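Local structure of YCAC GENE product (Escherichia coli, 1YAC) at residues L17-Q21 with I110-V114; H20-L25 with P64-V69; G44-K48 with A74-D78; I55-E61 with P80-R84. The protein is probably a hydrolase of unknown specificity, with an isochorismatase domain, that assembles as an octamer. All coordinates share one frame; numbering follows the deposited sequence.

Interaction 1. Residues L17-Q21 with I110-V114; sequences LVDHQ and IAGVV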
loop_
_atom_site.group_PDB
_atom_site.type_symbol
_atom_site.label_atom_id
_atom_site.label_comp_id
_atom_site.label_asym_id
_atom_site.label_seq_id
_atom_site.Cartn_x
_atom_site.Cartn_y
_atom_site.Cartn_z
ATOM N N LEU A 17 -28.782 -11.270 6.493
ATOM C CA LEU A 17 -28.143 -10.613 5.353
ATOM C C LEU A 17 -28.818 -9.253 5.213
ATOM O O LEU A 17 -29.951 -9.148 4.731
ATOM C CB LEU A 17 -28.297 -11.466 4.096
ATOM C CG LEU A 17 -27.715 -12.883 4.221
ATOM C CD1 LEU A 17 -27.870 -13.628 2.895
ATOM C CD2 LEU A 17 -26.230 -12.810 4.618
ATOM N N VAL A 18 -28.090 -8.212 5.601
ATOM C CA VAL A 18 -28.616 -6.858 5.631
ATOM C C VAL A 18 -28.171 -5.873 4.548
ATOM O O VAL A 18 -27.010 -5.457 4.499
ATOM C CB VAL A 18 -28.307 -6.210 7.021
ATOM C CG1 VAL A 18 -29.129 -4.928 7.225
ATOM C CG2 VAL A 18 -28.561 -7.214 8.159
ATOM N N ASP A 19 -29.125 -5.497 3.702
ATOM C CA ASP A 19 -28.929 -4.493 2.663
ATOM C C ASP A 19 -27.843 -4.685 1.595
ATOM O O ASP A 19 -27.170 -3.726 1.205
ATOM C CB ASP A 19 -28.776 -3.110 3.310
ATOM C CG ASP A 19 -29.895 -2.788 4.291
ATOM O OD1 ASP A 19 -30.918 -3.503 4.325
ATOM O OD2 ASP A 19 -29.741 -1.818 5.055
ATOM N N HIS A 20 -27.646 -5.920 1.148
ATOM C CA HIS A 20 -26.691 -6.180 0.073
ATOM C C HIS A 20 -27.488 -5.808 -1.185
ATOM O O HIS A 20 -27.982 -6.681 -1.917
ATOM C CB HIS A 20 -26.289 -7.665 0.032
ATOM C CG HIS A 20 -25.386 -8.093 1.154
ATOM N ND1 HIS A 20 -25.847 -8.770 2.267
ATOM C CD2 HIS A 20 -24.041 -8.001 1.301
ATOM C CE1 HIS A 20 -24.829 -9.080 3.045
ATOM N NE2 HIS A 20 -23.718 -8.625 2.486
ATOM N N GLN A 21 -27.657 -4.508 -1.392
ATOM C CA GLN A 21 -28.429 -3.995 -2.521
ATOM C C GLN A 21 -27.560 -3.487 -3.671
ATOM O O GLN A 21 -26.455 -2.993 -3.448
ATOM C CB GLN A 21 -29.391 -2.918 -2.018
ATOM C CG GLN A 21 -30.454 -3.490 -1.073
ATOM C CD GLN A 21 -31.114 -2.431 -0.217
ATOM O OE1 GLN A 21 -30.921 -2.474 1.017
ATOM N NE2 GLN A 21 -31.820 -1.549 -0.767
ATOM N N ILE A 110 -24.063 -12.228 11.089
ATOM C CA ILE A 110 -24.509 -11.034 10.384
ATOM C C ILE A 110 -23.514 -10.472 9.375
ATOM O O ILE A 110 -22.313 -10.415 9.644
ATOM C CB ILE A 110 -24.828 -9.915 11.401
ATOM C CG1 ILE A 110 -25.690 -10.460 12.541
ATOM C CG2 ILE A 110 -25.567 -8.766 10.710
ATOM C CD1 ILE A 110 -26.020 -9.422 13.635
ATOM N N ALA A 111 -24.033 -10.028 8.229
ATOM C CA ALA A 111 -23.213 -9.421 7.178
ATOM C C ALA A 111 -24.113 -8.450 6.429
ATOM O O ALA A 111 -25.334 -8.616 6.431
ATOM C CB ALA A 111 -22.671 -10.481 6.237
ATOM N N GLY A 112 -23.527 -7.455 5.767
ATOM C CA GLY A 112 -24.337 -6.481 5.054
ATOM C C GLY A 112 -23.576 -5.225 4.672
ATOM O O GLY A 112 -22.347 -5.197 4.747
ATOM N N VAL A 113 -24.294 -4.198 4.219
ATOM C CA VAL A 113 -23.647 -2.950 3.830
ATOM C C VAL A 113 -24.497 -1.743 4.222
ATOM O O VAL A 113 -25.726 -1.822 4.201
ATOM C CB VAL A 113 -23.203 -2.913 2.301
ATOM C CG1 VAL A 113 -23.588 -4.169 1.546
ATOM C CG2 VAL A 113 -23.673 -1.647 1.585
ATOM N N VAL A 114 -23.891 -0.690 4.770
ATOM C CA VAL A 114 -22.458 -0.549 5.056
ATOM C C VAL A 114 -22.143 -1.123 6.436
ATOM O O VAL A 114 -22.965 -1.093 7.348
ATOM C CB VAL A 114 -21.937 0.911 4.924
ATOM C CG1 VAL A 114 -22.101 1.391 3.481
ATOM C CG2 VAL A 114 -22.629 1.848 5.896
#
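Val18 and Ala111 are joined by a nearly straight backbone bond. Val18 N reaches Ala111 O at 2.9 Å, with 179° at the hydrogen. Val113 N returns a bond of 3.0 Å to Val18 O. Between them the chains are very close, and Gly112 CA lies against Val18 O. A side chain at Gly112 would collide with that oxygen.

The imidazole of His20 packs against the same glycine, roughly at right angles to Val18 O. Its CG is anti to the carbonyl carbon (chi1 -73°), which swings the ring back across the strand end. Gly112 CA sits over one ring face, 3.6 Å from the centroid, in a CH-pi contact. His20 CD2 meets Val113 CG1 at 3.9 Å, while NE2 is bonded to Ala139 O. With an alanine in place of His20, Ala139 O would probably lose its donor and Gly112 would be left without the ring over it. Asp19 CB touches Val113 O at 3.4 Å, and that buried oxygen has no polar partner. The Asp19 carboxylate turns to a salt bridge with Arg84.

Packing is looser toward the start of the segments, where Val18 CG2 and Ile110 CG2 stand 4.2 Å apart. At the far end Val114 leaves the contact and packs on Phe166 of a neighbouring subunit. All the touching residues are buried, so the looser end is not a solvent side. A cis peptide precedes Val114, the N-cap of helix 115-128. An inverse gamma turn at His20 follows strand 13-18, which lies parallel to 107-112 in the central sheet of the isochorismatase alpha-beta-alpha sandwich.

Interaction 2. Residues H20-L25 with P64-V69; sequences HQAGLL and PNGPLV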
loop_
_atom_site.group_PDB
_atom_site.type_symbol
_atom_site.label_atom_id
_atom_site.label_comp_id
_atom_site.label_asym_id
_atom_site.label_seq_id
_atom_site.Cartn_x
_atom_site.Cartn_y
_atom_site.Cartn_z
ATOM N N HIS A 20 -27.646 -5.920 1.148
ATOM C CA HIS A 20 -26.691 -6.180 0.073
ATOM C C HIS A 20 -27.488 -5.808 -1.185
ATOM O O HIS A 20 -27.982 -6.681 -1.917
ATOM C CB HIS A 20 -26.289 -7.665 0.032
ATOM C CG HIS A 20 -25.386 -8.093 1.154
ATOM N ND1 HIS A 20 -25.847 -8.770 2.267
ATOM C CD2 HIS A 20 -24.041 -8.001 1.301
ATOM C CE1 HIS A 20 -24.829 -9.080 3.045
ATOM N NE2 HIS A 20 -23.718 -8.625 2.486
ATOM N N GLN A 21 -27.657 -4.508 -1.392
ATOM C CA GLN A 21 -28.429 -3.995 -2.521
ATOM C C GLN A 21 -27.560 -3.487 -3.671
ATOM O O GLN A 21 -26.455 -2.993 -3.448
ATOM C CB GLN A 21 -29.391 -2.918 -2.018
ATOM C CG GLN A 21 -30.454 -3.490 -1.073
ATOM C CD GLN A 21 -31.114 -2.431 -0.217
ATOM O OE1 GLN A 21 -30.921 -2.474 1.017
ATOM N NE2 GLN A 21 -31.820 -1.549 -0.767
ATOM N N ALA A 22 -28.086 -3.582 -4.890
ATOM C CA ALA A 22 -27.365 -3.184 -6.094
ATOM C C ALA A 22 -26.766 -1.786 -6.050
ATOM O O ALA A 22 -25.601 -1.602 -6.407
ATOM C CB ALA A 22 -28.246 -3.350 -7.316
ATOM N N GLY A 23 -27.555 -0.808 -5.616
ATOM C CA GLY A 23 -27.068 0.554 -5.527
ATOM C C GLY A 23 -26.039 0.682 -4.418
ATOM O O GLY A 23 -24.930 1.172 -4.635
ATOM N N LEU A 24 -26.379 0.168 -3.236
ATOM C CA LEU A 24 -25.483 0.245 -2.078
ATOM C C LEU A 24 -24.117 -0.421 -2.285
ATOM O O LEU A 24 -23.114 0.003 -1.697
ATOM C CB LEU A 24 -26.178 -0.296 -0.819
ATOM C CG LEU A 24 -27.384 0.520 -0.328
ATOM C CD1 LEU A 24 -28.054 -0.184 0.872
ATOM C CD2 LEU A 24 -26.938 1.928 0.064
ATOM N N LEU A 25 -24.064 -1.460 -3.106
ATOM C CA LEU A 25 -22.785 -2.121 -3.357
ATOM C C LEU A 25 -21.786 -1.189 -4.045
ATOM O O LEU A 25 -20.583 -1.409 -3.949
ATOM C CB LEU A 25 -22.956 -3.412 -4.168
ATOM C CG LEU A 25 -23.624 -4.588 -3.444
ATOM C CD1 LEU A 25 -23.596 -5.835 -4.305
ATOM C CD2 LEU A 25 -22.923 -4.864 -2.158
ATOM N N PRO A 64 -32.631 5.065 -4.798
ATOM C CA PRO A 64 -31.227 4.929 -5.191
ATOM C C PRO A 64 -30.552 3.670 -4.634
ATOM O O PRO A 64 -29.662 3.104 -5.274
ATOM C CB PRO A 64 -30.592 6.190 -4.608
ATOM C CG PRO A 64 -31.713 7.167 -4.608
ATOM C CD PRO A 64 -32.869 6.348 -4.123
ATOM N N ASN A 65 -30.972 3.239 -3.444
ATOM C CA ASN A 65 -30.392 2.065 -2.788
ATOM C C ASN A 65 -30.470 0.827 -3.674
ATOM O O ASN A 65 -29.547 -0.010 -3.696
ATOM C CB ASN A 65 -31.047 1.827 -1.422
ATOM C CG ASN A 65 -30.584 2.835 -0.368
ATOM O OD1 ASN A 65 -29.832 3.774 -0.667
ATOM N ND2 ASN A 65 -31.020 2.642 0.870
ATOM N N GLY A 66 -31.557 0.731 -4.431
ATOM C CA GLY A 66 -31.712 -0.375 -5.354
ATOM C C GLY A 66 -32.209 -1.664 -4.747
ATOM O O GLY A 66 -32.290 -1.797 -3.524
ATOM N N PRO A 67 -32.530 -2.649 -5.600
ATOM C CA PRO A 67 -33.031 -3.952 -5.178
ATOM C C PRO A 67 -31.948 -4.830 -4.592
ATOM O O PRO A 67 -30.759 -4.594 -4.807
ATOM C CB PRO A 67 -33.550 -4.544 -6.486
ATOM C CG PRO A 67 -32.572 -4.022 -7.490
ATOM C CD PRO A 67 -32.414 -2.578 -7.069
ATOM N N LEU A 68 -32.368 -5.850 -3.856
ATOM C CA LEU A 68 -31.442 -6.810 -3.278
ATOM C C LEU A 68 -30.788 -7.508 -4.472
ATOM O O LEU A 68 -31.449 -7.745 -5.489
ATOM C CB LEU A 68 -32.223 -7.839 -2.450
ATOM C CG LEU A 68 -31.378 -8.895 -1.725
ATOM C CD1 LEU A 68 -30.577 -8.242 -0.598
ATOM C CD2 LEU A 68 -32.291 -9.988 -1.184
ATOM N N VAL A 69 -29.495 -7.810 -4.386
ATOM C CA VAL A 69 -28.853 -8.496 -5.503
ATOM C C VAL A 69 -29.654 -9.778 -5.775
ATOM O O VAL A 69 -29.976 -10.530 -4.852
ATOM C CB VAL A 69 -27.364 -8.792 -5.239
ATOM C CG1 VAL A 69 -26.594 -7.485 -5.138
ATOM C CG2 VAL A 69 -27.176 -9.631 -3.971
#
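Two loops meet at the C-terminal ends of parallel strands 13-18 and 54-59, with Gln21 and Leu68 forming a single backbone bridge. Val69 N bonds to His20 O at 3.1 Å, and Ala22 N bonds to Pro67 O at 2.9 Å. Leu68 CD1 also touches His20 O, 3.3 Å away. The CG of Leu68 is anti to its backbone N (chi1 -178°), and this turns the branch back to that carbonyl.

The Gln21 side chain runs out extended beyond CG. Its NE2 gives a straight bond of 2.8 Å to Gly66 O, which lies in the plane of the amide. The other end of the amide is held too, since OE1 takes a bond from Ser59 N. Both bonds together fix which way the amide is turned.

Residues 22-25 make a short helical turn, closed by Leu25 N on Gln21 O. Asn65 O faces the start of this turn. It accepts from Leu24 N at 3.2 Å, from a donor tilted off the carbonyl plane, and more weakly from Gly23 N. A side chain at Gly23 would run into Pro64 O and Asn65 O. Leu24 crosses Asn65 obliquely, with CD2 3.5 Å from Asn65 OD1. The Asn65 amide is anchored by Ser59 O, through ND2, and by Tyr194 of a neighbouring subunit, through OD1.

At the end of the turn Leu25 CD1 meets Val69 CG1 at 3.5 Å, the two side chains crossing at about a right angle. Asn196 of a further subunit packs on both Leu25 and Val69.

Interaction 3. Residues G44-K48 with A74-D78; sequences GDLAK and AQFPD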
loop_
_atom_site.group_PDB
_atom_site.type_symbol
_atom_site.label_atom_id
_atom_site.label_comp_id
_atom_site.label_asym_id
_atom_site.label_seq_id
_atom_site.Cartn_x
_atom_site.Cartn_y
_atom_site.Cartn_z
ATOM N N GLY A 44 -23.912 -16.700 1.221
ATOM C CA GLY A 44 -25.235 -17.203 0.886
ATOM C C GLY A 44 -25.208 -18.720 0.682
ATOM O O GLY A 44 -26.067 -19.450 1.205
ATOM N N ASP A 45 -24.195 -19.203 -0.035
ATOM C CA ASP A 45 -24.058 -20.632 -0.315
ATOM C C ASP A 45 -23.874 -21.448 0.953
ATOM O O ASP A 45 -24.417 -22.554 1.067
ATOM C CB ASP A 45 -22.885 -20.905 -1.263
ATOM C CG ASP A 45 -23.200 -20.587 -2.710
ATOM O OD1 ASP A 45 -24.297 -20.067 -3.028
ATOM O OD2 ASP A 45 -22.333 -20.882 -3.548
ATOM N N LEU A 46 -23.110 -20.926 1.911
ATOM C CA LEU A 46 -22.898 -21.672 3.148
ATOM C C LEU A 46 -24.172 -21.681 3.988
ATOM O O LEU A 46 -24.500 -22.698 4.608
ATOM C CB LEU A 46 -21.679 -21.160 3.935
ATOM C CG LEU A 46 -21.706 -19.886 4.777
ATOM C CD1 LEU A 46 -22.315 -20.144 6.163
ATOM C CD2 LEU A 46 -20.282 -19.364 4.926
ATOM N N ALA A 47 -24.914 -20.578 3.977
ATOM C CA ALA A 47 -26.164 -20.508 4.728
ATOM C C ALA A 47 -27.108 -21.580 4.185
ATOM O O ALA A 47 -27.768 -22.304 4.944
ATOM C CB ALA A 47 -26.795 -19.137 4.585
ATOM N N LYS A 48 -27.152 -21.689 2.863
ATOM C CA LYS A 48 -27.992 -22.681 2.212
ATOM C C LYS A 48 -27.480 -24.096 2.495
ATOM O O LYS A 48 -28.256 -24.985 2.883
ATOM C CB LYS A 48 -28.035 -22.422 0.703
ATOM C CG LYS A 48 -28.835 -23.449 -0.077
ATOM C CD LYS A 48 -30.159 -22.902 -0.571
ATOM C CE LYS A 48 -31.049 -22.433 0.552
ATOM N NZ LYS A 48 -32.408 -22.103 0.036
ATOM N N ALA A 74 -33.021 -15.102 -5.214
ATOM C CA ALA A 74 -33.223 -16.395 -5.861
ATOM C C ALA A 74 -32.868 -17.571 -4.953
ATOM O O ALA A 74 -33.521 -18.616 -4.990
ATOM C CB ALA A 74 -32.394 -16.464 -7.156
ATOM N N GLN A 75 -31.842 -17.392 -4.130
ATOM C CA GLN A 75 -31.377 -18.452 -3.244
ATOM C C GLN A 75 -32.243 -18.709 -2.016
ATOM O O GLN A 75 -32.294 -19.830 -1.506
ATOM C CB GLN A 75 -29.944 -18.161 -2.803
ATOM C CG GLN A 75 -29.272 -19.307 -2.074
ATOM C CD GLN A 75 -27.771 -19.136 -2.034
ATOM O OE1 GLN A 75 -27.326 -18.025 -1.692
ATOM N NE2 GLN A 75 -27.041 -20.102 -2.365
ATOM N N PHE A 76 -32.915 -17.675 -1.536
ATOM C CA PHE A 76 -33.758 -17.790 -0.351
ATOM C C PHE A 76 -35.158 -17.277 -0.663
ATOM O O PHE A 76 -35.625 -16.310 -0.051
ATOM C CB PHE A 76 -33.131 -16.982 0.791
ATOM C CG PHE A 76 -31.742 -17.435 1.147
ATOM C CD1 PHE A 76 -31.546 -18.587 1.911
ATOM C CD2 PHE A 76 -30.628 -16.743 0.670
ATOM C CE1 PHE A 76 -30.262 -19.049 2.192
ATOM C CE2 PHE A 76 -29.332 -17.194 0.942
ATOM C CZ PHE A 76 -29.149 -18.349 1.703
ATOM N N PRO A 77 -35.875 -17.952 -1.580
ATOM C CA PRO A 77 -37.225 -17.516 -1.946
ATOM C C PRO A 77 -38.263 -17.588 -0.834
ATOM O O PRO A 77 -39.211 -16.814 -0.836
ATOM C CB PRO A 77 -37.572 -18.435 -3.115
ATOM C CG PRO A 77 -36.835 -19.686 -2.785
ATOM C CD PRO A 77 -35.505 -19.172 -2.317
ATOM N N ASP A 78 -38.069 -18.482 0.129
ATOM C CA ASP A 78 -39.024 -18.621 1.224
ATOM C C ASP A 78 -38.598 -17.945 2.526
ATOM O O ASP A 78 -39.334 -17.976 3.512
ATOM C CB ASP A 78 -39.315 -20.101 1.496
ATOM C CG ASP A 78 -40.045 -20.783 0.347
ATOM O OD1 ASP A 78 -40.712 -20.090 -0.446
ATOM O OD2 ASP A 78 -39.961 -22.027 0.256
#
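Lys48 NZ donates to Gln75 O at 2.7 Å, nearly in line with the carbonyl. Gln75 is the last residue of helix 70-75, so the ammonium group sits at a helix C-terminus, where its charge would probably be welcome. The lysine chain is bent at chi2 and chi3. It slides past the Gln75 side chain, which runs in the opposite direction.

Gln75 CG is anti to the backbone N (chi1 -170°), and the extended chain carries the amide to helix 33-49. There NE2 bonds to Asp45 OD1 at 2.8 Å, on the anti side of the carboxylate. The carboxylate and amide planes stand 80° apart. Asp45 OD2 is taken by His190, so both oxygens are held. Gln75 OE1 lies 3.4 Å from Gly44 CA, and a side chain on this glycine would collide with it.

Both helices belong to one outer layer of the alpha-beta-alpha sandwich. Phe76, the first residue beyond helix 70-75, fills the space toward the sheet and touches Thr54 and Leu56. Gly44 O meets the edge of its ring, 3.3 Å from CZ. Ala47 CB approaches the same CZ obliquely at 3.8 Å, and Lys48 CE lies equally near Phe76 CE1.

Interaction 4. Residues I55-E61 with P80-R84; sequences ILTTSAE and PYIAR. Unlike the reference sequence in segment 55-61: Ala60 (reference Phe).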
loop_
_atom_site.group_PDB
_atom_site.type_symbol
_atom_site.label_atom_id
_atom_site.label_comp_id
_atom_site.label_asym_id
_atom_site.label_seq_id
_atom_site.Cartn_x
_atom_site.Cartn_y
_atom_site.Cartn_z
ATOM N N ILE A 55 -32.511 -14.635 7.132
ATOM C CA ILE A 55 -33.370 -13.461 7.065
ATOM C C ILE A 55 -32.766 -12.400 6.141
ATOM O O ILE A 55 -31.605 -12.018 6.294
ATOM C CB ILE A 55 -33.570 -12.881 8.470
ATOM C CG1 ILE A 55 -34.325 -13.905 9.325
ATOM C CG2 ILE A 55 -34.366 -11.584 8.427
ATOM C CD1 ILE A 55 -34.256 -13.604 10.771
ATOM N N LEU A 56 -33.540 -11.987 5.148
ATOM C CA LEU A 56 -33.117 -10.965 4.196
ATOM C C LEU A 56 -33.832 -9.659 4.529
ATOM O O LEU A 56 -35.002 -9.660 4.922
ATOM C CB LEU A 56 -33.503 -11.371 2.773
ATOM C CG LEU A 56 -33.076 -12.743 2.262
ATOM C CD1 LEU A 56 -33.680 -12.934 0.872
ATOM C CD2 LEU A 56 -31.560 -12.876 2.228
ATOM N N THR A 57 -33.132 -8.539 4.393
ATOM C CA THR A 57 -33.753 -7.250 4.660
ATOM C C THR A 57 -33.102 -6.205 3.775
ATOM O O THR A 57 -31.950 -6.365 3.371
ATOM C CB THR A 57 -33.685 -6.854 6.168
ATOM O OG1 THR A 57 -34.423 -5.638 6.388
ATOM C CG2 THR A 57 -32.239 -6.671 6.631
ATOM N N THR A 58 -33.869 -5.191 3.397
ATOM C CA THR A 58 -33.367 -4.127 2.537
ATOM C C THR A 58 -33.841 -2.790 3.066
ATOM O O THR A 58 -34.819 -2.710 3.814
ATOM C CB THR A 58 -33.857 -4.276 1.088
ATOM O OG1 THR A 58 -35.286 -4.209 1.071
ATOM C CG2 THR A 58 -33.390 -5.603 0.481
ATOM N N SER A 59 -33.150 -1.738 2.654
ATOM C CA SER A 59 -33.470 -0.386 3.077
ATOM C C SER A 59 -33.845 0.445 1.862
ATOM O O SER A 59 -33.052 0.559 0.918
ATOM C CB SER A 59 -32.243 0.231 3.761
ATOM O OG SER A 59 -32.451 1.602 4.026
ATOM N N ALA A 60 -35.067 0.975 1.883
ATOM C CA ALA A 60 -35.595 1.832 0.812
ATOM C C ALA A 60 -35.180 1.369 -0.579
ATOM O O ALA A 60 -34.695 2.156 -1.399
ATOM C CB ALA A 60 -35.178 3.289 1.047
ATOM N N GLU A 61 -35.412 0.090 -0.847
ATOM C CA GLU A 61 -35.053 -0.515 -2.123
ATOM C C GLU A 61 -35.692 0.106 -3.354
ATOM O O GLU A 61 -35.247 -0.155 -4.467
ATOM C CB GLU A 61 -35.347 -2.007 -2.095
ATOM C CG GLU A 61 -36.811 -2.349 -1.931
ATOM C CD GLU A 61 -37.037 -3.842 -1.887
ATOM O OE1 GLU A 61 -36.175 -4.561 -1.338
ATOM O OE2 GLU A 61 -38.079 -4.297 -2.403
ATOM N N PRO A 80 -37.713 -14.954 5.291
ATOM C CA PRO A 80 -38.382 -13.702 5.630
ATOM C C PRO A 80 -37.656 -12.603 4.847
ATOM O O PRO A 80 -36.425 -12.591 4.778
ATOM C CB PRO A 80 -38.094 -13.570 7.121
ATOM C CG PRO A 80 -38.129 -14.976 7.571
ATOM C CD PRO A 80 -37.338 -15.686 6.513
ATOM N N TYR A 81 -38.418 -11.730 4.209
ATOM C CA TYR A 81 -37.847 -10.649 3.425
ATOM C C TYR A 81 -38.503 -9.369 3.922
ATOM O O TYR A 81 -39.658 -9.087 3.607
ATOM C CB TYR A 81 -38.124 -10.886 1.932
ATOM C CG TYR A 81 -37.446 -9.914 0.989
ATOM C CD1 TYR A 81 -37.709 -8.548 1.048
ATOM C CD2 TYR A 81 -36.572 -10.366 0.014
ATOM C CE1 TYR A 81 -37.117 -7.660 0.159
ATOM C CE2 TYR A 81 -35.976 -9.484 -0.885
ATOM C CZ TYR A 81 -36.257 -8.139 -0.807
ATOM O OH TYR A 81 -35.701 -7.270 -1.713
ATOM N N ILE A 82 -37.757 -8.603 4.711
ATOM C CA ILE A 82 -38.263 -7.372 5.292
ATOM C C ILE A 82 -37.714 -6.146 4.564
ATOM O O ILE A 82 -36.528 -5.822 4.665
ATOM C CB ILE A 82 -37.917 -7.287 6.815
ATOM C CG1 ILE A 82 -38.502 -8.489 7.576
ATOM C CG2 ILE A 82 -38.465 -6.010 7.421
ATOM C CD1 ILE A 82 -37.671 -9.746 7.503
ATOM N N ALA A 83 -38.557 -5.536 3.740
ATOM C CA ALA A 83 -38.184 -4.326 3.010
ATOM C C ALA A 83 -38.528 -3.197 3.965
ATOM O O ALA A 83 -39.707 -2.903 4.184
ATOM C CB ALA A 83 -38.995 -4.204 1.715
ATOM N N ARG A 84 -37.514 -2.651 4.625
ATOM C CA ARG A 84 -37.712 -1.569 5.581
ATOM C C ARG A 84 -37.919 -0.249 4.846
ATOM O O ARG A 84 -37.055 0.208 4.093
ATOM C CB ARG A 84 -36.511 -1.464 6.527
ATOM C CG ARG A 84 -35.981 -2.811 6.996
ATOM C CD ARG A 84 -35.011 -2.671 8.164
ATOM N NE ARG A 84 -33.878 -1.776 7.901
ATOM C CZ ARG A 84 -32.841 -2.075 7.127
ATOM N NH1 ARG A 84 -32.773 -3.251 6.517
ATOM N NH2 ARG A 84 -31.867 -1.192 6.961
HETATM O O HOH W 1 -36.608 -1.699 1.244
HETATM O O HOH W 2 -34.696 1.624 5.772
#
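Arg84 CB rests 3.4 Å from Thr58 O. Its CG comes 3.3 Å from Thr57 OG1, and CD passes the same hydroxyl. A bend at chi3 (-55°) turns the guanidinium back over the neighbouring strand. NE bonds to Asn87 O. NH1 bonds to Thr57 OG1 at 2.9 Å, in the guanidinium plane, and forms a salt bridge with Asp19. NH2 ends 3.5 Å from Ser59 CB. Thr57 OG1 donates in turn to Ile82 O at 2.7 Å, so the hydroxyl both gives and accepts a bond. A leucine in place of Arg84 would probably leave the Asp19 carboxylate without its positive mate.

The opposite face of the sheet has its own polar group. Glu61 OE1 accepts from Tyr81 OH at 2.8 Å, at the edge of the ring, and from Thr58 OG1 at 2.6 Å. Leu56 CD1 meets Tyr81 CD2 further back.

Backbone bonds run along the whole pair, from Leu56 N on Pro80 O to Ala60 N on Arg84 O. The strand directions differ by 15°. This is the pairing of two parallel strands in a beta-alpha-beta unit, with helix 70-75 as the connection.

Overall arrangement
All four contacts lie within the isochorismatase domain. Strands 81-84, 54-59, 13-18 and 107-112 are consecutive in the parallel sheet, so interactions 4 and 1 sit side by side, with centres about 10 Å apart. Interaction 2 joins the loops at the strand ends, about 10 Å from interaction 1 and 11 Å from interaction 4. It shares His20 and Gln21 with interaction 1. Interaction 3 lies in a helical layer, about 17 Å from interaction 2 between centres. Along the chain, interactions 3 and 4 are nested within the loop closed by interaction 1. Interaction 2 crosses both of them. Residues distant in sequence are thereby brought together at the ends of the strands.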